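Local coordinates for protein putative TetR-family transcriptional regulator (Bordetella parapertussis 12822, PDB 3CCY) that probably binds operator DNA through a helix-turn-helix motif and regulates transcription, as other TetR-family repressors do, at residues C44-S47 with K48-Y52; H53-S57 with K58-L62. All blocks are in the same frame, centred on the assembly; numbering follows the deposited sequence.

Contact 1 of 2, residues C44-S47 with K48-Y52; sequences CECS and KSRLY
In the predicted helix-turn-helix motif, where the turn after helix 37-43 runs into the segment that corresponds to the recognition helix of TetR-family proteins, C46 and S47 both meet the side chain of R50. NH2 of R50 donates to SG of C46 over 3.4 Å. This bond is nearly straight, with an N-H...S angle of 163°, and the sulfur lies at the edge of the guanidinium group, in its plane. With chi1 at -154°, C46 turns SG away from its own amide N and toward the arginine. The arginine chain bends at chi3 (65°), which brings the guanidinium round to the sulfur, while CB and CD of R50 each pass 3.7 Å from SG of C46.

S47 supports the same arginine nearer its root. OG of S47 sits 3.4 Å from CG of R50, a packing contact with a methylene, and N of R50 makes a weak, bent bond to O of S47 (3.3 Å). The serine thus lies against the start of the arginine chain, and the cysteine receives its end. Residues 48-52 have helical backbone angles, and N of Y52 bonds to O of S49, an i to i+3 bond; R50 is carried here at the surface. L51 is the buried residue of this segment: its side chain packs on I37, I40 and A41, and Y52 also touches I37, which seats residues 48-52 against helix 37-43.

Contact 2 of 2, residues H53-S57 with K58-L62; sequences HYFDS and KEAVL
S57 is the N-cap of helix 58-81: its hydroxyl makes the capping bond to E59, and its carbonyl accepts the first helical bond, from V61. A chi1 of 170° turns OG back over the first turn, where it accepts from N of E59 at 3.0 Å, with an N-H...O angle of 149°. This N-cap bond satisfies an amide in the first turn that has no preceding helical carbonyl to use. O of S57 takes the next role, accepting from N of V61 at 3.2 Å in the first i to i+4 bond of the helix. The next bond, N of L62 to O of K58, continues the pattern, so regular helical pairing is established at once. CB and CG of E59 also pass beside the capping hydroxyl, CB lying 3.6 Å from OG of S57.

The apolar half of the contact is made by F55. A CH-pi contact sets CG2 of V61 over one face of its ring, 3.9 Å from the centroid and 25° off the normal, displaced toward the rim; the two side chains cross at about a right angle. CB of A60 lies 3.4 Å from O of S57 and 4.3 Å from CD2 of F55. The amine of K58 is satisfied away from the cap: its extended chain carries NZ to a hydrogen bond with O of Y32 and a weak one with O of T35, and it makes a cation-pi contact with Y32. F55 and Y54 pack on helix 15-29, through R16 and I20 and through I15 and I19, while L62 reaches V111 and C115 of helix 87-115.

In the fold
From the N terminus, the chain passes through helices 15-29 and 37-43 before it enters contact 1, whose second segment rests against the helix the chain has just left. Contact 2 follows without a break in sequence, its centre 11 Å away, and ends the same connection by starting helix 58-81. The two are in series: neither encloses nor crosses the other, contact 1 being a local turn and contact 2 a helix start. Together they span the route from helix 37-43 to helix 58-81. Contact 1 remains at the periphery with the predicted DNA-binding motif, whereas contact 2 lies closer to the chain's centre, its F55 and Y54 leaning on helix 15-29 and its L62 on helix 87-115.

Contact 1 of 2, residues C44-S47 with K48-Y52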
loop_
_atom_site.group_PDB
_atom_site.type_symbol
_atom_site.label_atom_id
_atom_site.label_comp_id
_atom_site.label_asym_id
_atom_site.label_seq_id
_atom_site.Cartn_x
_atom_site.Cartn_y
_atom_site.Cartn_z
ATOM N N CYS A 44 -7.977 16.871 -22.346
ATOM C CA CYS A 44 -7.741 16.489 -23.734
ATOM C C CYS A 44 -7.989 17.700 -24.620
ATOM O O CYS A 44 -8.176 17.571 -25.837
ATOM C CB CYS A 44 -8.661 15.338 -24.132
ATOM S SG CYS A 44 -8.499 13.891 -23.057
ATOM N N GLU A 45 -7.977 18.875 -23.984
ATOM C CA GLU A 45 -8.326 20.146 -24.611
ATOM C C GLU A 45 -9.516 19.918 -25.534
ATOM O O GLU A 45 -9.408 20.071 -26.752
ATOM C CB GLU A 45 -7.115 20.740 -25.354
ATOM C CG GLU A 45 -5.965 21.155 -24.424
ATOM C CD GLU A 45 -4.593 21.083 -25.084
ATOM O OE1 GLU A 45 -3.736 20.309 -24.594
ATOM O OE2 GLU A 45 -4.374 21.794 -26.089
ATOM N N CYS A 46 -10.641 19.515 -24.934
ATOM C CA CYS A 46 -11.840 19.127 -25.691
ATOM C C CYS A 46 -13.179 19.507 -25.008
ATOM O O CYS A 46 -13.220 19.927 -23.802
ATOM C CB CYS A 46 -11.799 17.615 -25.985
ATOM S SG CYS A 46 -12.747 17.158 -27.452
ATOM N N SER A 47 -14.273 19.350 -25.794
ATOM C CA SER A 47 -15.613 19.579 -25.260
ATOM C C SER A 47 -16.119 18.335 -24.535
ATOM O O SER A 47 -15.725 17.215 -24.871
ATOM C CB SER A 47 -16.580 19.980 -26.380
ATOM O OG SER A 47 -16.652 18.974 -27.376
ATOM N N LYS A 48 -16.991 18.537 -23.544
ATOM C CA LYS A 48 -17.560 17.437 -22.749
ATOM C C LYS A 48 -18.364 16.437 -23.599
ATOM O O LYS A 48 -18.490 15.267 -23.226
ATOM C CB LYS A 48 -18.421 17.979 -21.599
ATOM C CG LYS A 48 -18.511 17.030 -20.372
ATOM C CD LYS A 48 -19.758 17.347 -19.512
ATOM C CE LYS A 48 -19.388 18.243 -18.299
ATOM N NZ LYS A 48 -19.139 19.743 -18.670
ATOM N N SER A 49 -18.887 16.902 -24.737
ATOM C CA SER A 49 -19.661 16.063 -25.667
ATOM C C SER A 49 -18.832 14.875 -26.208
ATOM O O SER A 49 -19.336 13.721 -26.144
ATOM C CB SER A 49 -20.190 16.909 -26.840
ATOM O OG SER A 49 -20.621 18.195 -26.404
ATOM N N ARG A 50 -17.631 15.261 -26.751
ATOM C CA ARG A 50 -16.822 14.314 -27.516
ATOM C C ARG A 50 -16.293 13.112 -26.716
ATOM O O ARG A 50 -15.844 12.124 -27.300
ATOM C CB ARG A 50 -15.681 15.051 -28.224
ATOM C CG ARG A 50 -16.162 16.113 -29.214
ATOM C CD ARG A 50 -15.087 16.503 -30.226
ATOM N NE ARG A 50 -14.732 15.390 -31.116
ATOM C CZ ARG A 50 -13.645 14.628 -30.979
ATOM N NH1 ARG A 50 -13.413 13.638 -31.837
ATOM N NH2 ARG A 50 -12.788 14.850 -29.987
ATOM N N LEU A 51 -16.352 13.192 -25.387
ATOM C CA LEU A 51 -15.980 12.055 -24.532
ATOM C C LEU A 51 -16.961 10.897 -24.645
ATOM O O LEU A 51 -16.558 9.730 -24.628
ATOM C CB LEU A 51 -15.879 12.475 -23.067
ATOM C CG LEU A 51 -14.488 12.707 -22.488
ATOM C CD1 LEU A 51 -13.871 13.972 -23.064
ATOM C CD2 LEU A 51 -14.603 12.798 -20.983
ATOM N N TYR A 52 -18.238 11.230 -24.790
ATOM C CA TYR A 52 -19.291 10.233 -24.793
ATOM C C TYR A 52 -19.409 9.517 -26.103
ATOM O O TYR A 52 -20.143 8.566 -26.212
ATOM C CB TYR A 52 -20.620 10.828 -24.385
ATOM C CG TYR A 52 -20.631 11.375 -22.996
ATOM C CD1 TYR A 52 -20.210 12.629 -22.742
ATOM C CD2 TYR A 52 -21.072 10.625 -21.942
ATOM C CE1 TYR A 52 -20.219 13.119 -21.484
ATOM C CE2 TYR A 52 -21.076 11.112 -20.691
ATOM C CZ TYR A 52 -20.651 12.356 -20.469
ATOM O OH TYR A 52 -20.654 12.847 -19.216
#

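Contact 2 of 2, residues H53-S57 with K58-L62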
loop_
_atom_site.group_PDB
_atom_site.type_symbol
_atom_site.label_atom_id
_atom_site.label_comp_id
_atom_site.label_asym_id
_atom_site.label_seq_id
_atom_site.Cartn_x
_atom_site.Cartn_y
_atom_site.Cartn_z
ATOM N N HIS A 53 -18.661 9.979 -27.085
ATOM C CA HIS A 53 -18.487 9.314 -28.380
ATOM C C HIS A 53 -17.710 8.005 -28.198
ATOM O O HIS A 53 -17.816 7.094 -29.022
ATOM C CB HIS A 53 -17.754 10.250 -29.355
ATOM C CG HIS A 53 -17.813 9.815 -30.790
ATOM N ND1 HIS A 53 -18.769 10.279 -31.673
ATOM C CD2 HIS A 53 -17.016 8.984 -31.505
ATOM C CE1 HIS A 53 -18.569 9.738 -32.862
ATOM N NE2 HIS A 53 -17.508 8.950 -32.788
ATOM N N TYR A 54 -16.954 7.915 -27.103
ATOM C CA TYR A 54 -16.122 6.743 -26.818
ATOM C C TYR A 54 -16.495 6.039 -25.518
ATOM O O TYR A 54 -16.273 4.832 -25.385
ATOM C CB TYR A 54 -14.638 7.129 -26.799
ATOM C CG TYR A 54 -14.223 7.993 -27.967
ATOM C CD1 TYR A 54 -13.898 7.426 -29.205
ATOM C CD2 TYR A 54 -14.167 9.378 -27.843
ATOM C CE1 TYR A 54 -13.522 8.223 -30.283
ATOM C CE2 TYR A 54 -13.796 10.185 -28.916
ATOM C CZ TYR A 54 -13.476 9.602 -30.131
ATOM O OH TYR A 54 -13.111 10.408 -31.190
ATOM N N PHE A 55 -17.052 6.787 -24.567
ATOM C CA PHE A 55 -17.378 6.250 -23.238
ATOM C C PHE A 55 -18.745 6.694 -22.731
ATOM O O PHE A 55 -19.140 7.850 -22.913
ATOM C CB PHE A 55 -16.318 6.662 -22.214
ATOM C CG PHE A 55 -14.940 6.144 -22.514
ATOM C CD1 PHE A 55 -13.969 6.989 -23.044
ATOM C CD2 PHE A 55 -14.605 4.814 -22.248
ATOM C CE1 PHE A 55 -12.684 6.517 -23.317
ATOM C CE2 PHE A 55 -13.331 4.334 -22.521
ATOM C CZ PHE A 55 -12.369 5.186 -23.055
ATOM N N ASP A 56 -19.449 5.781 -22.064
ATOM C CA ASP A 56 -20.805 6.063 -21.565
ATOM C C ASP A 56 -20.813 6.740 -20.195
ATOM O O ASP A 56 -21.804 7.350 -19.799
ATOM C CB ASP A 56 -21.640 4.778 -21.496
ATOM C CG ASP A 56 -21.884 4.151 -22.862
ATOM O OD1 ASP A 56 -21.989 2.901 -22.910
ATOM O OD2 ASP A 56 -21.973 4.891 -23.875
ATOM N N SER A 57 -19.709 6.625 -19.473
ATOM C CA SER A 57 -19.648 7.107 -18.106
ATOM C C SER A 57 -18.200 7.322 -17.678
ATOM O O SER A 57 -17.265 6.869 -18.342
ATOM C CB SER A 57 -20.351 6.105 -17.175
ATOM O OG SER A 57 -20.135 6.403 -15.800
ATOM N N LYS A 58 -18.038 8.035 -16.570
ATOM C CA LYS A 58 -16.778 8.156 -15.863
ATOM C C LYS A 58 -16.337 6.757 -15.402
ATOM O O LYS A 58 -15.147 6.424 -15.449
ATOM C CB LYS A 58 -16.983 9.103 -14.680
ATOM C CG LYS A 58 -15.741 9.575 -13.957
ATOM C CD LYS A 58 -16.161 10.423 -12.753
ATOM C CE LYS A 58 -15.108 10.377 -11.655
ATOM N NZ LYS A 58 -15.518 11.048 -10.368
ATOM N N GLU A 59 -17.307 5.939 -14.980
ATOM C CA GLU A 59 -17.047 4.550 -14.563
ATOM C C GLU A 59 -16.562 3.689 -15.718
ATOM O O GLU A 59 -15.733 2.802 -15.517
ATOM C CB GLU A 59 -18.295 3.911 -13.944
ATOM C CG GLU A 59 -18.830 4.631 -12.716
ATOM C CD GLU A 59 -20.048 3.947 -12.114
ATOM O OE1 GLU A 59 -21.065 3.770 -12.830
ATOM O OE2 GLU A 59 -19.990 3.601 -10.911
ATOM N N ALA A 60 -17.081 3.955 -16.917
ATOM C CA ALA A 60 -16.676 3.251 -18.135
ATOM C C ALA A 60 -15.205 3.521 -18.468
ATOM O O ALA A 60 -14.465 2.600 -18.830
ATOM C CB ALA A 60 -17.579 3.644 -19.310
ATOM N N VAL A 61 -14.788 4.783 -18.338
ATOM C CA VAL A 61 -13.377 5.159 -18.490
ATOM C C VAL A 61 -12.517 4.382 -17.498
ATOM O O VAL A 61 -11.529 3.783 -17.887
ATOM C CB VAL A 61 -13.158 6.685 -18.328
ATOM C CG1 VAL A 61 -11.686 7.041 -18.498
ATOM C CG2 VAL A 61 -14.007 7.456 -19.338
ATOM N N LEU A 62 -12.926 4.368 -16.231
ATOM C CA LEU A 62 -12.211 3.626 -15.203
ATOM C C LEU A 62 -12.208 2.115 -15.451
ATOM O O LEU A 62 -11.161 1.474 -15.353
ATOM C CB LEU A 62 -12.754 3.942 -13.794
ATOM C CG LEU A 62 -12.123 3.223 -12.588
ATOM C CD1 LEU A 62 -10.638 3.532 -12.422
ATOM C CD2 LEU A 62 -12.834 3.525 -11.295
#